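Local atomic coordinates of cypemycin cysteine dehydrogenase (decarboxylating) (Streptomyces sp, PDB entry 6JDD), a protein that catalyses the oxidative decarboxylation of the C-terminal cysteine of the cypemycin precursor peptide, a step in making this linaridin, and binds FAD. Residues A[12-17]-A[110-115]; A[18-23]-A[168-173]; A[101-106]-A[115-120]. All coordinates share one frame; numbering follows the deposited sequence.

Contact 1. Residues A[12-17]-A[110-115]. With FAD (flavin-adenine dinucleotide), chain B.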
# COMPACT_ATOMS: atom_id res chain seq x y z
N HIS A 12 -34.83 0.26 -16.17
CA HIS A 12 -33.51 -0.09 -15.62
C HIS A 12 -32.75 -0.89 -16.66
O HIS A 12 -33.35 -1.80 -17.25
CB HIS A 12 -33.65 -0.94 -14.36
CG HIS A 12 -32.33 -1.23 -13.76
ND1 HIS A 12 -31.86 -0.54 -12.68
CD2 HIS A 12 -31.36 -2.08 -14.12
CE1 HIS A 12 -30.66 -0.99 -12.38
NE2 HIS A 12 -30.32 -1.90 -13.26
N VAL A 13 -31.49 -0.53 -16.86
CA VAL A 13 -30.58 -1.24 -17.79
C VAL A 13 -29.50 -1.88 -16.94
O VAL A 13 -28.87 -1.20 -16.16
CB VAL A 13 -30.00 -0.32 -18.88
CG1 VAL A 13 -29.03 -1.10 -19.73
CG2 VAL A 13 -31.08 0.27 -19.77
N HIS A 14 -29.35 -3.19 -17.06
CA HIS A 14 -28.30 -3.98 -16.38
C HIS A 14 -27.27 -4.39 -17.42
O HIS A 14 -27.64 -5.09 -18.39
CB HIS A 14 -28.92 -5.17 -15.65
CG HIS A 14 -27.91 -5.99 -14.93
ND1 HIS A 14 -27.06 -5.45 -13.99
CD2 HIS A 14 -27.58 -7.29 -15.05
CE1 HIS A 14 -26.26 -6.40 -13.54
NE2 HIS A 14 -26.53 -7.53 -14.20
N VAL A 15 -26.06 -3.88 -17.26
CA VAL A 15 -24.96 -4.01 -18.26
C VAL A 15 -23.99 -5.07 -17.77
O VAL A 15 -23.51 -4.94 -16.63
CB VAL A 15 -24.25 -2.67 -18.47
CG1 VAL A 15 -23.23 -2.73 -19.62
CG2 VAL A 15 -25.26 -1.54 -18.67
N THR A 16 -23.65 -6.05 -18.61
CA THR A 16 -22.79 -7.21 -18.23
C THR A 16 -21.59 -7.26 -19.18
O THR A 16 -21.62 -6.61 -20.16
CB THR A 16 -23.59 -8.53 -18.18
OG1 THR A 16 -23.85 -9.00 -19.51
CG2 THR A 16 -24.88 -8.44 -17.39
N GLY A 17 -20.61 -8.10 -18.85
CA GLY A 17 -19.21 -8.05 -19.32
C GLY A 17 -19.00 -8.68 -20.67
O GLY A 17 -18.18 -9.60 -20.83
N SER A 110 -25.23 -11.09 -6.48
CA SER A 110 -25.01 -9.66 -6.77
C SER A 110 -26.34 -8.97 -6.57
O SER A 110 -27.38 -9.58 -6.63
CB SER A 110 -24.42 -9.44 -8.12
OG SER A 110 -25.39 -9.50 -9.15
N PRO A 111 -26.37 -7.71 -6.16
CA PRO A 111 -27.65 -7.06 -5.89
C PRO A 111 -28.55 -6.95 -7.11
O PRO A 111 -29.70 -6.99 -6.93
CB PRO A 111 -27.20 -5.69 -5.37
CG PRO A 111 -25.78 -5.54 -5.88
CD PRO A 111 -25.19 -6.91 -5.82
N ALA A 112 -27.99 -6.80 -8.32
CA ALA A 112 -28.76 -6.78 -9.59
C ALA A 112 -29.41 -8.15 -9.78
O ALA A 112 -30.53 -8.23 -10.24
CB ALA A 112 -27.93 -6.41 -10.79
N LEU A 113 -28.72 -9.22 -9.42
CA LEU A 113 -29.35 -10.55 -9.60
C LEU A 113 -30.43 -10.78 -8.55
O LEU A 113 -31.42 -11.38 -8.91
CB LEU A 113 -28.30 -11.65 -9.71
CG LEU A 113 -28.20 -12.19 -11.14
CD1 LEU A 113 -27.02 -11.62 -11.87
CD2 LEU A 113 -28.22 -13.69 -11.19
N MET A 114 -30.24 -10.32 -7.32
CA MET A 114 -31.34 -10.38 -6.33
C MET A 114 -32.55 -9.67 -6.95
O MET A 114 -33.62 -10.23 -6.98
CB MET A 114 -30.92 -9.73 -5.00
CG MET A 114 -32.02 -9.68 -3.94
SD MET A 114 -32.35 -11.31 -3.29
CE MET A 114 -31.06 -11.42 -2.04
N MET A 115 -32.30 -8.47 -7.47
CA MET A 115 -33.33 -7.59 -8.06
C MET A 115 -34.05 -8.33 -9.18
O MET A 115 -35.26 -8.37 -9.17
CB MET A 115 -32.62 -6.34 -8.56
CG MET A 115 -33.55 -5.31 -9.15
SD MET A 115 -32.60 -3.92 -9.78
CE MET A 115 -31.79 -4.63 -11.20
PA FAD B . -19.92 -10.42 -13.00
O1A FAD B . -20.64 -9.78 -11.86
O2A FAD B . -18.70 -9.74 -13.54
O5B FAD B . -19.57 -11.93 -12.63
C5B FAD B . -18.29 -12.22 -12.01
C4B FAD B . -18.38 -13.51 -11.24
O4B FAD B . -17.86 -13.31 -9.90
C3B FAD B . -19.80 -14.08 -11.05
O3B FAD B . -19.79 -15.50 -11.10
C2B FAD B . -20.18 -13.57 -9.66
O2B FAD B . -21.16 -14.37 -9.04
C1B FAD B . -18.84 -13.65 -8.94
N9A FAD B . -18.72 -12.73 -7.82
C8A FAD B . -19.72 -12.29 -6.99
N7A FAD B . -19.28 -11.46 -6.07
C5A FAD B . -17.92 -11.36 -6.31
C6A FAD B . -16.89 -10.64 -5.67
N6A FAD B . -17.08 -9.84 -4.62
N1A FAD B . -15.64 -10.77 -6.17
C2A FAD B . -15.45 -11.57 -7.23
N3A FAD B . -16.34 -12.30 -7.90
C4A FAD B . -17.57 -12.14 -7.38
N1 FAD B . -19.10 -13.49 -22.26
C2 FAD B . -20.28 -13.60 -22.92
O2 FAD B . -21.20 -14.28 -22.47
N3 FAD B . -20.50 -12.97 -24.11
C4 FAD B . -19.54 -12.19 -24.70
O4 FAD B . -19.79 -11.64 -25.77
C4X FAD B . -18.30 -12.05 -24.05
N5 FAD B . -17.38 -11.31 -24.60
C5X FAD B . -16.19 -11.19 -23.94
C6 FAD B . -15.18 -10.39 -24.53
C7 FAD B . -13.96 -10.23 -23.92
C7M FAD B . -12.91 -9.37 -24.57
C8 FAD B . -13.70 -10.88 -22.69
C8M FAD B . -12.37 -10.71 -22.01
C9 FAD B . -14.68 -11.66 -22.11
C9A FAD B . -15.93 -11.83 -22.72
N10 FAD B . -16.94 -12.61 -22.16
C10 FAD B . -18.16 -12.75 -22.80
C1' FAD B . -16.71 -13.30 -20.87
C2' FAD B . -17.34 -12.56 -19.71
O2' FAD B . -16.69 -11.31 -19.53
C3' FAD B . -17.24 -13.38 -18.42
O3' FAD B . -18.07 -14.54 -18.53
C4' FAD B . -17.63 -12.60 -17.16
O4' FAD B . -17.48 -13.44 -16.02
C5' FAD B . -19.05 -12.08 -17.22
O5' FAD B . -19.41 -11.52 -15.94
P FAD B . -20.78 -10.68 -15.80
O1P FAD B . -21.88 -11.49 -16.40
O2P FAD B . -20.54 -9.30 -16.31
O3P FAD B . -20.96 -10.63 -14.21
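Two histidines of strand 10-15 converge on one hydroxyl: NE2 of His-12 and ND1 of His-14 both hydrogen-bond Ser-43 OG on strand 39-44, and the same two rings receive the side chains of helix 111-118. His-12 is engaged at its other nitrogen too, ND1 pairing with Ser-84 OG; two hydrogen bonds thus hold the rotation of the ring whose face Met-115 meets. The Met-115 methyl CE lies over that face, 3.9 Å from the ring centroid and 18° off the normal, a CH-pi contact shifted toward the rim, with NE2 its nearest ring atom at 3.7 Å. SD sits over the same ring, 4.5 Å from the centroid, which adds a sulfur-aromatic term. His-14 extends from the strand with CG anti to its N (chi1 -179°), and this brings one face of the imidazole onto Ala-112, whose CB lies over it on the CE1 and ND1 side, 3.5 Å from ND1. Replacing His-14 with an alanine would probably leave Ser-43 without one of its two imidazole mates and open a gap above the Ala-112 methyl. Beyond the strand the chain turns into the FAD pocket, where Gly-17 N donates to FAD O2P (2.8 Å) and FAD O2' donates to Gly-17 O (2.6 Å), as expected of the first loop of a Rossmann-like flavoprotein sheet. Strand 10-15 runs between the parallel strands 39-44 and 90-95; helix 111-118 packs on its histidine face, Met-115 reaching Phe-90, while Leu-113 meets Arg-102 of helix 97-104.

Contact 2. Residues A[18-23]-A[168-173]. With FAD (flavin-adenine dinucleotide), chain B.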
# COMPACT_ATOMS: atom_id res chain seq x y z
N SER A 18 -19.63 -8.13 -21.67
CA SER A 18 -19.20 -8.43 -23.05
C SER A 18 -18.66 -7.15 -23.66
O SER A 18 -18.99 -6.02 -23.19
CB SER A 18 -20.31 -9.07 -23.83
OG SER A 18 -21.40 -8.20 -23.98
N ILE A 19 -17.86 -7.30 -24.70
CA ILE A 19 -17.24 -6.15 -25.40
C ILE A 19 -18.36 -5.21 -25.89
O ILE A 19 -18.15 -3.99 -25.85
CB ILE A 19 -16.27 -6.65 -26.49
CG1 ILE A 19 -15.43 -5.51 -27.02
CG2 ILE A 19 -17.01 -7.41 -27.58
CD1 ILE A 19 -14.51 -4.96 -25.94
N SER A 20 -19.57 -5.70 -26.17
CA SER A 20 -20.74 -4.85 -26.49
C SER A 20 -21.02 -3.84 -25.37
O SER A 20 -21.70 -2.86 -25.62
CB SER A 20 -21.98 -5.65 -26.76
OG SER A 20 -21.77 -6.57 -27.82
N ALA A 21 -20.57 -4.07 -24.14
CA ALA A 21 -20.84 -3.09 -23.06
C ALA A 21 -20.18 -1.77 -23.44
O ALA A 21 -20.73 -0.77 -23.10
CB ALA A 21 -20.37 -3.58 -21.73
N ALA A 22 -19.06 -1.80 -24.17
CA ALA A 22 -18.35 -0.59 -24.63
C ALA A 22 -19.28 0.31 -25.48
O ALA A 22 -19.07 1.55 -25.46
CB ALA A 22 -17.11 -0.95 -25.40
N LEU A 23 -20.27 -0.29 -26.15
CA LEU A 23 -21.23 0.39 -27.06
C LEU A 23 -22.47 0.89 -26.31
O LEU A 23 -23.22 1.64 -26.91
CB LEU A 23 -21.66 -0.59 -28.14
CG LEU A 23 -20.80 -0.64 -29.38
CD1 LEU A 23 -19.33 -0.74 -29.04
CD2 LEU A 23 -21.20 -1.83 -30.25
N VAL A 168 -27.61 -12.89 -32.76
CA VAL A 168 -27.40 -12.19 -31.45
C VAL A 168 -28.57 -11.22 -31.15
O VAL A 168 -29.23 -10.69 -32.11
CB VAL A 168 -26.01 -11.52 -31.40
CG1 VAL A 168 -25.77 -10.68 -30.12
CG2 VAL A 168 -24.91 -12.56 -31.63
N GLY A 169 -28.78 -10.99 -29.85
CA GLY A 169 -29.91 -10.24 -29.28
C GLY A 169 -29.54 -8.88 -28.74
O GLY A 169 -30.35 -8.32 -28.01
N PHE A 170 -28.39 -8.32 -29.15
CA PHE A 170 -27.95 -6.94 -28.78
C PHE A 170 -28.79 -5.88 -29.51
O PHE A 170 -28.31 -5.25 -30.45
CB PHE A 170 -26.46 -6.71 -29.05
CG PHE A 170 -25.94 -5.49 -28.34
CD1 PHE A 170 -26.06 -5.38 -26.96
CD2 PHE A 170 -25.35 -4.46 -29.05
CE1 PHE A 170 -25.58 -4.27 -26.30
CE2 PHE A 170 -24.86 -3.34 -28.39
CZ PHE A 170 -25.00 -3.25 -27.02
N ASN A 171 -30.02 -5.70 -29.06
CA ASN A 171 -31.06 -5.01 -29.84
C ASN A 171 -31.91 -4.19 -28.88
O ASN A 171 -32.95 -4.73 -28.43
CB ASN A 171 -31.87 -6.04 -30.62
CG ASN A 171 -33.01 -5.43 -31.40
OD1 ASN A 171 -33.24 -4.23 -31.33
ND2 ASN A 171 -33.73 -6.26 -32.14
N LEU A 172 -31.54 -2.95 -28.59
CA LEU A 172 -32.32 -2.11 -27.64
C LEU A 172 -33.69 -1.74 -28.22
O LEU A 172 -34.70 -1.85 -27.53
CB LEU A 172 -31.52 -0.86 -27.25
CG LEU A 172 -32.20 0.05 -26.23
CD1 LEU A 172 -32.53 -0.68 -24.97
CD2 LEU A 172 -31.31 1.22 -25.89
N PRO A 173 -33.82 -1.27 -29.48
CA PRO A 173 -35.15 -0.95 -30.00
C PRO A 173 -36.15 -2.13 -29.90
O PRO A 173 -37.27 -1.95 -29.38
CB PRO A 173 -34.87 -0.53 -31.46
CG PRO A 173 -33.41 -0.07 -31.43
CD PRO A 173 -32.73 -1.01 -30.46
PA FAD B . -19.92 -10.42 -13.00
O1A FAD B . -20.64 -9.78 -11.86
O2A FAD B . -18.70 -9.74 -13.54
O5B FAD B . -19.57 -11.93 -12.63
C5B FAD B . -18.29 -12.22 -12.01
C4B FAD B . -18.38 -13.51 -11.24
O4B FAD B . -17.86 -13.31 -9.90
C3B FAD B . -19.80 -14.08 -11.05
O3B FAD B . -19.79 -15.50 -11.10
C2B FAD B . -20.18 -13.57 -9.66
O2B FAD B . -21.16 -14.37 -9.04
C1B FAD B . -18.84 -13.65 -8.94
N9A FAD B . -18.72 -12.73 -7.82
C8A FAD B . -19.72 -12.29 -6.99
N7A FAD B . -19.28 -11.46 -6.07
C5A FAD B . -17.92 -11.36 -6.31
C6A FAD B . -16.89 -10.64 -5.67
N6A FAD B . -17.08 -9.84 -4.62
N1A FAD B . -15.64 -10.77 -6.17
C2A FAD B . -15.45 -11.57 -7.23
N3A FAD B . -16.34 -12.30 -7.90
C4A FAD B . -17.57 -12.14 -7.38
N1 FAD B . -19.10 -13.49 -22.26
C2 FAD B . -20.28 -13.60 -22.92
O2 FAD B . -21.20 -14.28 -22.47
N3 FAD B . -20.50 -12.97 -24.11
C4 FAD B . -19.54 -12.19 -24.70
O4 FAD B . -19.79 -11.64 -25.77
C4X FAD B . -18.30 -12.05 -24.05
N5 FAD B . -17.38 -11.31 -24.60
C5X FAD B . -16.19 -11.19 -23.94
C6 FAD B . -15.18 -10.39 -24.53
C7 FAD B . -13.96 -10.23 -23.92
C7M FAD B . -12.91 -9.37 -24.57
C8 FAD B . -13.70 -10.88 -22.69
C8M FAD B . -12.37 -10.71 -22.01
C9 FAD B . -14.68 -11.66 -22.11
C9A FAD B . -15.93 -11.83 -22.72
N10 FAD B . -16.94 -12.61 -22.16
C10 FAD B . -18.16 -12.75 -22.80
C1' FAD B . -16.71 -13.30 -20.87
C2' FAD B . -17.34 -12.56 -19.71
O2' FAD B . -16.69 -11.31 -19.53
C3' FAD B . -17.24 -13.38 -18.42
O3' FAD B . -18.07 -14.54 -18.53
C4' FAD B . -17.63 -12.60 -17.16
O4' FAD B . -17.48 -13.44 -16.02
C5' FAD B . -19.05 -12.08 -17.22
O5' FAD B . -19.41 -11.52 -15.94
P FAD B . -20.78 -10.68 -15.80
O1P FAD B . -21.88 -11.49 -16.40
O2P FAD B . -20.54 -9.30 -16.31
O3P FAD B . -20.96 -10.63 -14.21
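An aromatic-on-methylene contact joins the lead-in to the last helix, 172-185, with the turn that follows strand 10-15: the ring of Phe-170 packs on Ser-20. The evidence is the position of Ser-20 CB, 3.8 Å from the ring centroid and only 10° off its normal, which puts the CH2 squarely over the middle of one face, a CH-pi geometry. The backbone of the same residue joins in, Ser-20 O approaching Phe-170 CZ at 3.6 Å. Leu-23 comes from farther along the turn, its CB 4.2 Å from Phe-170 CE2 in an oblique apolar approach. No hydrogen bond crosses between the segments, so the contact rests on shape and dispersion. Phe-170 can reach across because its CG stands anti to the backbone N (chi1 -164°) at the centre of an inverse gamma turn; the chain bends there before Asn-171 takes the N-cap position and its OD1 accepts from Gly-174 N. Within 18-23, successive backbone bonds keep the turn compact, Ala-21 N to Ser-18 O at 2.7 Å being the first. The turn also borders the cofactor: Ser-18 CB lies 3.3 Å from the flavin oxygen FAD O4, while Ser-18 OG is hydrogen-bonded to Thr-128 OG1. Leu-23 additionally packs on Trp-26 of a neighbouring subunit, so the turn belongs to a subunit interface as well. Phe-170 stacks with Phe-93 and touches Pro-94 of strand 90-95, and Leu-172 touches both Leu-91 and Phe-93 of that strand and Trp-27 of helix 24-34.

Contact 3. Residues A[101-106]-A[115-120]. With FAD (flavin-adenine dinucleotide), chain B.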
# COMPACT_ATOMS: atom_id res chain seq x y z
N MET A 101 -26.99 -17.85 -17.18
CA MET A 101 -26.91 -19.07 -16.34
C MET A 101 -27.25 -18.74 -14.86
O MET A 101 -28.04 -19.45 -14.26
CB MET A 101 -25.54 -19.73 -16.46
CG MET A 101 -25.15 -20.17 -17.84
SD MET A 101 -26.26 -21.45 -18.59
CE MET A 101 -27.51 -20.41 -19.37
N ARG A 102 -26.66 -17.67 -14.33
CA ARG A 102 -26.89 -17.26 -12.91
C ARG A 102 -28.38 -16.96 -12.69
O ARG A 102 -28.91 -17.33 -11.62
CB ARG A 102 -26.03 -16.05 -12.56
CG ARG A 102 -24.57 -16.38 -12.28
CD ARG A 102 -23.92 -15.37 -11.35
NE ARG A 102 -23.66 -14.10 -12.01
CZ ARG A 102 -23.85 -12.91 -11.45
NH1 ARG A 102 -24.30 -12.82 -10.22
NH2 ARG A 102 -23.58 -11.81 -12.13
N LEU A 103 -29.03 -16.33 -13.68
CA LEU A 103 -30.46 -15.96 -13.59
C LEU A 103 -31.32 -17.23 -13.62
O LEU A 103 -32.17 -17.41 -12.78
CB LEU A 103 -30.75 -15.04 -14.78
CG LEU A 103 -32.12 -14.41 -14.78
CD1 LEU A 103 -32.38 -13.59 -13.50
CD2 LEU A 103 -32.24 -13.58 -16.04
N ALA A 104 -31.02 -18.11 -14.57
CA ALA A 104 -31.66 -19.42 -14.75
C ALA A 104 -31.50 -20.29 -13.51
O ALA A 104 -32.21 -21.26 -13.41
CB ALA A 104 -31.06 -20.11 -15.94
N GLN A 105 -30.54 -19.99 -12.64
CA GLN A 105 -30.23 -20.89 -11.52
C GLN A 105 -30.65 -20.23 -10.20
O GLN A 105 -30.27 -20.73 -9.12
CB GLN A 105 -28.76 -21.27 -11.60
CG GLN A 105 -28.54 -22.18 -12.78
CD GLN A 105 -27.09 -22.30 -13.23
OE1 GLN A 105 -26.17 -21.85 -12.54
NE2 GLN A 105 -26.90 -22.92 -14.39
N GLY A 106 -31.37 -19.13 -10.27
CA GLY A 106 -31.91 -18.52 -9.04
C GLY A 106 -30.85 -17.82 -8.19
O GLY A 106 -31.17 -17.41 -7.08
N MET A 115 -32.30 -8.47 -7.47
CA MET A 115 -33.33 -7.59 -8.06
C MET A 115 -34.05 -8.33 -9.18
O MET A 115 -35.26 -8.37 -9.17
CB MET A 115 -32.62 -6.34 -8.56
CG MET A 115 -33.55 -5.31 -9.15
SD MET A 115 -32.60 -3.92 -9.78
CE MET A 115 -31.79 -4.63 -11.20
N LEU A 116 -33.30 -8.94 -10.11
CA LEU A 116 -33.88 -9.61 -11.28
C LEU A 116 -34.62 -10.88 -10.83
O LEU A 116 -35.61 -11.23 -11.46
CB LEU A 116 -32.77 -9.91 -12.30
CG LEU A 116 -32.17 -8.68 -12.99
CD1 LEU A 116 -31.11 -9.07 -13.98
CD2 LEU A 116 -33.22 -7.85 -13.67
N GLN A 117 -34.15 -11.57 -9.77
CA GLN A 117 -34.90 -12.72 -9.22
C GLN A 117 -36.25 -12.24 -8.67
O GLN A 117 -37.23 -13.00 -8.80
CB GLN A 117 -34.13 -13.44 -8.09
CG GLN A 117 -32.86 -14.22 -8.50
CD GLN A 117 -33.03 -15.25 -9.60
OE1 GLN A 117 -34.14 -15.76 -9.83
NE2 GLN A 117 -31.93 -15.56 -10.28
N LEU A 118 -36.34 -11.06 -8.06
CA LEU A 118 -37.54 -10.71 -7.26
C LEU A 118 -38.54 -9.91 -8.11
O LEU A 118 -39.72 -9.84 -7.76
CB LEU A 118 -37.13 -9.95 -6.00
CG LEU A 118 -36.24 -10.71 -5.01
CD1 LEU A 118 -35.94 -9.85 -3.82
CD2 LEU A 118 -36.91 -11.97 -4.55
N THR A 119 -38.11 -9.33 -9.21
CA THR A 119 -39.03 -8.46 -9.97
C THR A 119 -40.13 -9.33 -10.59
O THR A 119 -39.86 -10.49 -10.96
CB THR A 119 -38.29 -7.60 -11.00
OG1 THR A 119 -39.24 -6.69 -11.57
CG2 THR A 119 -37.66 -8.43 -12.08
N ASP A 120 -41.32 -8.74 -10.68
CA ASP A 120 -42.46 -9.23 -11.51
C ASP A 120 -42.54 -8.46 -12.82
O ASP A 120 -43.33 -8.89 -13.68
CB ASP A 120 -43.81 -9.04 -10.79
CG ASP A 120 -43.86 -9.90 -9.54
OD1 ASP A 120 -43.43 -11.11 -9.61
OD2 ASP A 120 -44.27 -9.34 -8.48
PA FAD B . -19.92 -10.42 -13.00
O1A FAD B . -20.64 -9.78 -11.86
O2A FAD B . -18.70 -9.74 -13.54
O5B FAD B . -19.57 -11.93 -12.63
C5B FAD B . -18.29 -12.22 -12.01
C4B FAD B . -18.38 -13.51 -11.24
O4B FAD B . -17.86 -13.31 -9.90
C3B FAD B . -19.80 -14.08 -11.05
O3B FAD B . -19.79 -15.50 -11.10
C2B FAD B . -20.18 -13.57 -9.66
O2B FAD B . -21.16 -14.37 -9.04
C1B FAD B . -18.84 -13.65 -8.94
N9A FAD B . -18.72 -12.73 -7.82
C8A FAD B . -19.72 -12.29 -6.99
N7A FAD B . -19.28 -11.46 -6.07
C5A FAD B . -17.92 -11.36 -6.31
C6A FAD B . -16.89 -10.64 -5.67
N6A FAD B . -17.08 -9.84 -4.62
N1A FAD B . -15.64 -10.77 -6.17
C2A FAD B . -15.45 -11.57 -7.23
N3A FAD B . -16.34 -12.30 -7.90
C4A FAD B . -17.57 -12.14 -7.38
N1 FAD B . -19.10 -13.49 -22.26
C2 FAD B . -20.28 -13.60 -22.92
O2 FAD B . -21.20 -14.28 -22.47
N3 FAD B . -20.50 -12.97 -24.11
C4 FAD B . -19.54 -12.19 -24.70
O4 FAD B . -19.79 -11.64 -25.77
C4X FAD B . -18.30 -12.05 -24.05
N5 FAD B . -17.38 -11.31 -24.60
C5X FAD B . -16.19 -11.19 -23.94
C6 FAD B . -15.18 -10.39 -24.53
C7 FAD B . -13.96 -10.23 -23.92
C7M FAD B . -12.91 -9.37 -24.57
C8 FAD B . -13.70 -10.88 -22.69
C8M FAD B . -12.37 -10.71 -22.01
C9 FAD B . -14.68 -11.66 -22.11
C9A FAD B . -15.93 -11.83 -22.72
N10 FAD B . -16.94 -12.61 -22.16
C10 FAD B . -18.16 -12.75 -22.80
C1' FAD B . -16.71 -13.30 -20.87
C2' FAD B . -17.34 -12.56 -19.71
O2' FAD B . -16.69 -11.31 -19.53
C3' FAD B . -17.24 -13.38 -18.42
O3' FAD B . -18.07 -14.54 -18.53
C4' FAD B . -17.63 -12.60 -17.16
O4' FAD B . -17.48 -13.44 -16.02
C5' FAD B . -19.05 -12.08 -17.22
O5' FAD B . -19.41 -11.52 -15.94
P FAD B . -20.78 -10.68 -15.80
O1P FAD B . -21.88 -11.49 -16.40
O2P FAD B . -20.54 -9.30 -16.31
O3P FAD B . -20.96 -10.63 -14.21
O HOH W 1 -34.76 -16.14 -12.44
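Gln-117 reaches across to the end of helix 97-104, meeting Gly-106 first and Leu-103 last. From CB the chain turns at chi2 (-54°), which folds the amide back over the glycine. CG lies 3.9 Å from Gly-106 O, and CD sits against Gly-106 CA at 3.5 Å. The terminal amide then divides its work. OE1 accepts from a water at 2.7 Å and from Asn-133 ND2 of a neighbouring subunit; NE2 donates to Leu-103 O over 3.1 Å, nearly straight at 171°, in the carbonyl plane and on a lone pair, and it also bonds Arg-107 O. What it grips is a Schellman motif: Gly-106, with positive phi, is the C-prime residue, its N returning to Leu-103 O while Arg-107 N returns to Arg-102 O. Leu-103 O thus accepts from Gly-106 N, from Gln-117 NE2 and from the water, 2.9 Å away, that bridges it to Gln-117 OE1. Alongside, CD1 of Leu-103 meets Leu-116 CB at 3.9 Å, the two side chains crossing at about a right angle. Arg-102, the residue before Leu-103, leaves the helix toward the cofactor instead: the FAD ribose carbon C2B lies over its guanidinium face, NH2 comes 3.5 Å from the pyrophosphate oxygen FAD O3P, and NH1 makes a salt bridge with Asp-109.

Contacts 1 and 3 are buried and share helix 111-118, which presents Met-115 and Ala-112 to the sheet in contact 1 and Gln-117 and Leu-116 to helix 97-104 and the Schellman turn that ends it in contact 3; their centres lie about 10 Å apart. Contact 2 is only partly buried, its centre about 20 Å from that of contact 3 on the other side of the chain's centre, and touches contact 1 where Ala-21 meets Val-15 and Thr-16. The chemistry follows position: imidazole faces between the central strand and a helix, a phenyl face on a partly buried turn, an amide at a helix end. All three border FAD, at phosphate and ribityl, flavin, and adenosine ribose with pyrophosphate, respectively.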